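Side-chain contacts in biuret hydrolase (Pseudomonas sp., PDB 6C62), which hydrolyses 1-carboxybiuret to urea-1,3-dicarboxylate and ammonia, a step in the bacterial degradation of the herbicide atrazine: residues E23-I28 with R41-A46; V102-L107 with A112-G117. All blocks are in the same frame, centred on the assembly; numbering follows the deposited sequence.

Contact 1. Residues E23-I28 with R41-A46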
loop_
_atom_site.group_PDB
_atom_site.type_symbol
_atom_site.label_atom_id
_atom_site.label_comp_id
_atom_site.label_asym_id
_atom_site.label_seq_id
_atom_site.Cartn_x
_atom_site.Cartn_y
_atom_site.Cartn_z
ATOM N N GLU A 23 -35.992 -29.914 3.123
ATOM C CA GLU A 23 -35.196 -30.914 2.426
ATOM C C GLU A 23 -33.681 -30.729 2.634
ATOM O O GLU A 23 -32.954 -31.699 2.886
ATOM C CB GLU A 23 -35.474 -30.948 0.915
ATOM C CG GLU A 23 -36.868 -31.464 0.503
ATOM C CD GLU A 23 -37.111 -31.327 -1.022
ATOM O OE1 GLU A 23 -36.302 -31.940 -1.765
ATOM O OE2 GLU A 23 -38.073 -30.611 -1.475
ATOM N N ALA A 24 -33.213 -29.481 2.506
ATOM C CA ALA A 24 -31.813 -29.222 2.739
ATOM C C ALA A 24 -31.432 -29.535 4.201
ATOM O O ALA A 24 -30.408 -30.180 4.443
ATOM C CB ALA A 24 -31.454 -27.804 2.391
ATOM N N LEU A 25 -32.249 -29.109 5.155
ATOM C CA LEU A 25 -31.987 -29.439 6.536
ATOM C C LEU A 25 -31.890 -30.949 6.798
ATOM O O LEU A 25 -31.003 -31.409 7.527
ATOM C CB LEU A 25 -32.989 -28.786 7.473
ATOM C CG LEU A 25 -32.902 -27.261 7.506
ATOM C CD1 LEU A 25 -34.100 -26.706 8.270
ATOM C CD2 LEU A 25 -31.586 -26.784 8.104
ATOM N N ALA A 26 -32.790 -31.722 6.210
ATOM C CA ALA A 26 -32.783 -33.157 6.396
ATOM C C ALA A 26 -31.524 -33.782 5.734
ATOM O O ALA A 26 -30.907 -34.669 6.294
ATOM C CB ALA A 26 -34.054 -33.747 5.816
ATOM N N THR A 27 -31.131 -33.298 4.557
ATOM C CA THR A 27 -29.877 -33.789 3.937
ATOM C C THR A 27 -28.636 -33.487 4.788
ATOM O O THR A 27 -27.754 -34.337 4.979
ATOM C CB THR A 27 -29.699 -33.187 2.552
ATOM O OG1 THR A 27 -30.865 -33.499 1.788
ATOM C CG2 THR A 27 -28.466 -33.767 1.823
ATOM N N ILE A 28 -28.598 -32.293 5.364
ATOM C CA ILE A 28 -27.490 -31.928 6.237
ATOM C C ILE A 28 -27.489 -32.886 7.440
ATOM O O ILE A 28 -26.438 -33.437 7.798
ATOM C CB ILE A 28 -27.587 -30.451 6.666
ATOM C CG1 ILE A 28 -27.309 -29.571 5.448
ATOM C CG2 ILE A 28 -26.594 -30.147 7.791
ATOM C CD1 ILE A 28 -27.800 -28.133 5.638
ATOM N N ARG A 41 -25.598 -24.464 12.243
ATOM C CA ARG A 41 -26.826 -24.580 11.424
ATOM C C ARG A 41 -27.815 -23.517 11.909
ATOM O O ARG A 41 -28.224 -23.544 13.066
ATOM C CB ARG A 41 -27.443 -25.950 11.526
ATOM C CG ARG A 41 -26.494 -27.025 11.080
ATOM C CD ARG A 41 -27.126 -28.409 11.224
ATOM N NE ARG A 41 -26.104 -29.445 11.382
ATOM C CZ ARG A 41 -26.337 -30.765 11.494
ATOM N NH1 ARG A 41 -27.579 -31.267 11.485
ATOM N NH2 ARG A 41 -25.292 -31.589 11.647
ATOM N N THR A 42 -28.163 -22.565 11.039
ATOM C CA THR A 42 -29.050 -21.454 11.381
ATOM C C THR A 42 -30.508 -21.797 11.111
ATOM O O THR A 42 -31.156 -21.261 10.198
ATOM C CB THR A 42 -28.626 -20.155 10.661
ATOM O OG1 THR A 42 -28.511 -20.381 9.248
ATOM C CG2 THR A 42 -27.255 -19.734 11.204
ATOM N N VAL A 43 -31.034 -22.708 11.890
ATOM C CA VAL A 43 -32.296 -23.420 11.530
ATOM C C VAL A 43 -33.491 -22.503 11.627
ATOM O O VAL A 43 -34.333 -22.442 10.720
ATOM C CB VAL A 43 -32.467 -24.672 12.429
ATOM C CG1 VAL A 43 -33.808 -25.343 12.224
ATOM C CG2 VAL A 43 -31.397 -25.674 12.088
ATOM N N GLU A 44 -33.584 -21.800 12.730
ATOM C CA GLU A 44 -34.649 -20.863 12.967
ATOM C C GLU A 44 -34.652 -19.718 11.913
ATOM O O GLU A 44 -35.697 -19.359 11.377
ATOM C CB GLU A 44 -34.522 -20.277 14.393
ATOM C CG GLU A 44 -35.719 -19.442 14.817
ATOM C CD GLU A 44 -35.621 -18.806 16.221
ATOM O OE1 GLU A 44 -34.861 -19.327 17.054
ATOM O OE2 GLU A 44 -36.303 -17.782 16.477
ATOM N N ARG A 45 -33.486 -19.166 11.631
ATOM C CA ARG A 45 -33.361 -18.180 10.583
ATOM C C ARG A 45 -33.759 -18.719 9.208
ATOM O O ARG A 45 -34.457 -18.050 8.464
ATOM C CB ARG A 45 -31.949 -17.627 10.529
ATOM C CG ARG A 45 -31.783 -16.565 9.481
ATOM C CD ARG A 45 -30.341 -16.181 9.378
ATOM N NE ARG A 45 -30.108 -15.349 8.207
ATOM C CZ ARG A 45 -29.271 -14.350 8.138
ATOM N NH1 ARG A 45 -28.506 -14.006 9.167
ATOM N NH2 ARG A 45 -29.206 -13.695 6.991
ATOM N N ALA A 46 -33.287 -19.892 8.845
ATOM C CA ALA A 46 -33.618 -20.475 7.579
ATOM C C ALA A 46 -35.118 -20.628 7.410
ATOM O O ALA A 46 -35.656 -20.345 6.349
ATOM C CB ALA A 46 -32.972 -21.823 7.453
HETATM O O HOH W 1 -30.126 -30.029 10.094
#
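Leu25, Arg41 and Ile28 carry most of this meeting between helix 17-35 and the end of strand 38-41 with the first turn of helix 43-58. The guanidinium of Arg41 has Ile28 over one face: the CG2 methyl sits 3.6 Å above its plane, displaced toward the rim and 3.7 Å from NE. Its chain runs extended from CG to NE and slides past Ile28 in the opposite sense, so that CD, NE and CZ all graze the same methyl. Three residues earlier, the isobutyl end of Leu25 crosses Val43 at a slant. Both methyls take part, with CD2 4.1 Å from Val43 CG2 and CD1 4.2 Å from Val43 CG1. A water bridges the two segments beside these apolar contacts, donating a hydrogen bond to Leu25 O at 3.0 Å and accepting one from Arg41 NH1 at 3.2 Å. On the inner side, Ile28 and Ala46 both touch Leu115 of strand 113-118, where the two helices share their cover of the sheet. The direct contact of Arg41 with residues 23-28 is apolar, a methyl on one face of its guanidinium, while NH1 reaches Leu25 O through one bridging water; the contact thus combines apolar packing with a water-mediated polar link.

Contact 2. Residues V102-L107 with A112-G117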
loop_
_atom_site.group_PDB
_atom_site.type_symbol
_atom_site.label_atom_id
_atom_site.label_comp_id
_atom_site.label_asym_id
_atom_site.label_seq_id
_atom_site.Cartn_x
_atom_site.Cartn_y
_atom_site.Cartn_z
ATOM N N VAL A 102 -21.799 -8.012 4.367
ATOM C CA VAL A 102 -22.476 -7.406 3.213
ATOM C C VAL A 102 -22.885 -8.416 2.146
ATOM O O VAL A 102 -23.977 -8.316 1.614
ATOM C CB VAL A 102 -21.582 -6.260 2.618
ATOM C CG1 VAL A 102 -22.112 -5.763 1.317
ATOM C CG2 VAL A 102 -21.521 -5.113 3.640
ATOM N N LEU A 103 -22.021 -9.387 1.799
ATOM C CA LEU A 103 -22.431 -10.333 0.797
ATOM C C LEU A 103 -23.636 -11.222 1.203
ATOM O O LEU A 103 -24.499 -11.562 0.337
ATOM C CB LEU A 103 -21.271 -11.228 0.355
ATOM C CG LEU A 103 -20.058 -10.512 -0.198
ATOM C CD1 LEU A 103 -19.129 -11.510 -0.789
ATOM C CD2 LEU A 103 -20.471 -9.468 -1.237
ATOM N N VAL A 104 -23.697 -11.563 2.493
ATOM C CA VAL A 104 -24.843 -12.266 3.055
ATOM C C VAL A 104 -26.103 -11.403 2.961
ATOM O O VAL A 104 -27.164 -11.917 2.535
ATOM C CB VAL A 104 -24.568 -12.726 4.501
ATOM C CG1 VAL A 104 -25.841 -13.299 5.143
ATOM C CG2 VAL A 104 -23.405 -13.708 4.535
ATOM N N GLN A 105 -25.994 -10.113 3.318
ATOM C CA GLN A 105 -27.119 -9.156 3.189
ATOM C C GLN A 105 -27.628 -9.094 1.753
ATOM O O GLN A 105 -28.823 -9.078 1.524
ATOM C CB GLN A 105 -26.744 -7.722 3.603
ATOM C CG GLN A 105 -26.247 -7.524 5.055
ATOM C CD GLN A 105 -25.672 -6.110 5.426
ATOM O OE1 GLN A 105 -25.689 -5.119 4.626
ATOM N NE2 GLN A 105 -25.074 -6.053 6.644
ATOM N N ARG A 106 -26.716 -9.076 0.780
ATOM C CA ARG A 106 -27.120 -9.033 -0.643
ATOM C C ARG A 106 -27.802 -10.328 -1.121
ATOM O O ARG A 106 -28.779 -10.268 -1.888
ATOM C CB ARG A 106 -25.939 -8.588 -1.496
ATOM C CG ARG A 106 -25.637 -7.132 -1.212
ATOM C CD ARG A 106 -24.520 -6.574 -2.024
ATOM N NE ARG A 106 -24.140 -5.235 -1.580
ATOM C CZ ARG A 106 -23.158 -4.545 -2.165
ATOM N NH1 ARG A 106 -22.461 -5.059 -3.170
ATOM N NH2 ARG A 106 -22.829 -3.336 -1.725
ATOM N N LEU A 107 -27.330 -11.486 -0.634
ATOM C CA LEU A 107 -27.957 -12.740 -0.994
ATOM C C LEU A 107 -29.351 -12.811 -0.369
ATOM O O LEU A 107 -30.295 -13.241 -0.988
ATOM C CB LEU A 107 -27.117 -13.955 -0.611
ATOM C CG LEU A 107 -25.845 -14.155 -1.484
ATOM C CD1 LEU A 107 -25.025 -15.324 -0.912
ATOM C CD2 LEU A 107 -26.142 -14.354 -2.939
ATOM N N ALA A 112 -32.401 -15.415 -1.108
ATOM C CA ALA A 112 -31.755 -16.644 -0.712
ATOM C C ALA A 112 -31.920 -16.893 0.790
ATOM O O ALA A 112 -32.071 -15.974 1.589
ATOM C CB ALA A 112 -30.315 -16.658 -1.156
ATOM N N VAL A 113 -31.853 -18.161 1.147
ATOM C CA VAL A 113 -32.135 -18.669 2.492
ATOM C C VAL A 113 -30.900 -19.296 3.125
ATOM O O VAL A 113 -30.370 -20.345 2.643
ATOM C CB VAL A 113 -33.262 -19.735 2.407
ATOM C CG1 VAL A 113 -33.501 -20.398 3.750
ATOM C CG2 VAL A 113 -34.551 -19.073 1.909
ATOM N N LEU A 114 -30.461 -18.722 4.249
ATOM C CA LEU A 114 -29.197 -19.095 4.844
ATOM C C LEU A 114 -29.337 -20.275 5.791
ATOM O O LEU A 114 -30.091 -20.191 6.772
ATOM C CB LEU A 114 -28.590 -17.896 5.603
ATOM C CG LEU A 114 -27.303 -18.191 6.380
ATOM C CD1 LEU A 114 -26.200 -18.447 5.425
ATOM C CD2 LEU A 114 -26.941 -17.014 7.228
ATOM N N LEU A 115 -28.569 -21.328 5.535
ATOM C CA LEU A 115 -28.603 -22.534 6.330
ATOM C C LEU A 115 -27.499 -22.643 7.366
ATOM O O LEU A 115 -27.654 -23.422 8.364
ATOM C CB LEU A 115 -28.569 -23.762 5.432
ATOM C CG LEU A 115 -29.945 -24.298 5.072
ATOM C CD1 LEU A 115 -30.973 -23.301 4.600
ATOM C CD2 LEU A 115 -29.688 -25.253 3.949
ATOM N N GLY A 116 -26.394 -21.905 7.176
ATOM C CA GLY A 116 -25.444 -21.760 8.264
ATOM C C GLY A 116 -24.005 -21.544 7.836
ATOM O O GLY A 116 -23.750 -21.028 6.727
ATOM N N GLY A 117 -23.105 -21.883 8.757
ATOM C CA GLY A 117 -21.665 -21.578 8.631
ATOM C C GLY A 117 -20.883 -22.862 8.370
ATOM O O GLY A 117 -21.231 -23.926 8.900
#
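Val104 holds CG1 anti to its backbone N (chi1 173°), and this methyl is the one that approaches Leu114. On the strand, Leu114 likewise has CG trans to N, and its second torsion of 69° leaves CD2 as the methyl nearest the helix. The two meet at 4.4 Å, between Val104 CG1 and Leu114 CD2, a loose apolar touch between helix and strand. Contact tightens at the other end, where the chain turns back on itself. There Ala112 N donates to Leu107 O at 3.0 Å, with an N-H...O angle of 153°. The donor is tilted out of the carbonyl plane, and the bond ties the last turn of the helix directly to the residue that leads into the strand. This hydrogen bond holds Ala112 against the end of the helix, and its methyl packs beside the same oxygen, with Ala112 CB 3.4 Å from Leu107 O and 4.2 Å from Leu107 CB. All four participating residues are buried, and the backbones converge toward this bond: the CA atoms of Leu107 and Ala112 are 5.5 Å apart, whereas those of Val104 and Leu114 are 8.3 Å apart. The side chain of Val104 lies about 9 Å from that of Lys74, by similarity a charge-relay residue of the active site. The pair forms the second half of a beta-alpha-beta unit made of strand 70-74, helix 102-109 and strand 113-118. Tyr71 of the first strand touches Val104, Leu107, Ala112 and Leu114, while Arg45 from helix 43-58 packs on Val104 and Leu114. On the face of the strand away from helix 102-109, Leu115 meets Ala24 of helix 17-35.

Contact 1 closes before contact 2 opens along the chain, and their centres lie 13 Å apart on the same side of the subunit's centre. They are joined through strand 113-118, which pairs antiparallel with the outermost strand 38-41 of the large mixed sheet and parallel with strand 70-74. Thr42 makes one direct connection, with a probable hydrogen bond from its N to Leu115 O at 2.9 Å. Contact 1 packs the N-terminal helices 17-35 and 43-58 at the sheet's margin, away from the catalytic residues, while helix 102-109 of contact 2 belongs to the adjoining crossover. That crossover starts from the strand bearing Lys74, a probable charge-relay residue, so contact 2 lies nearer the probable catalytic lysine.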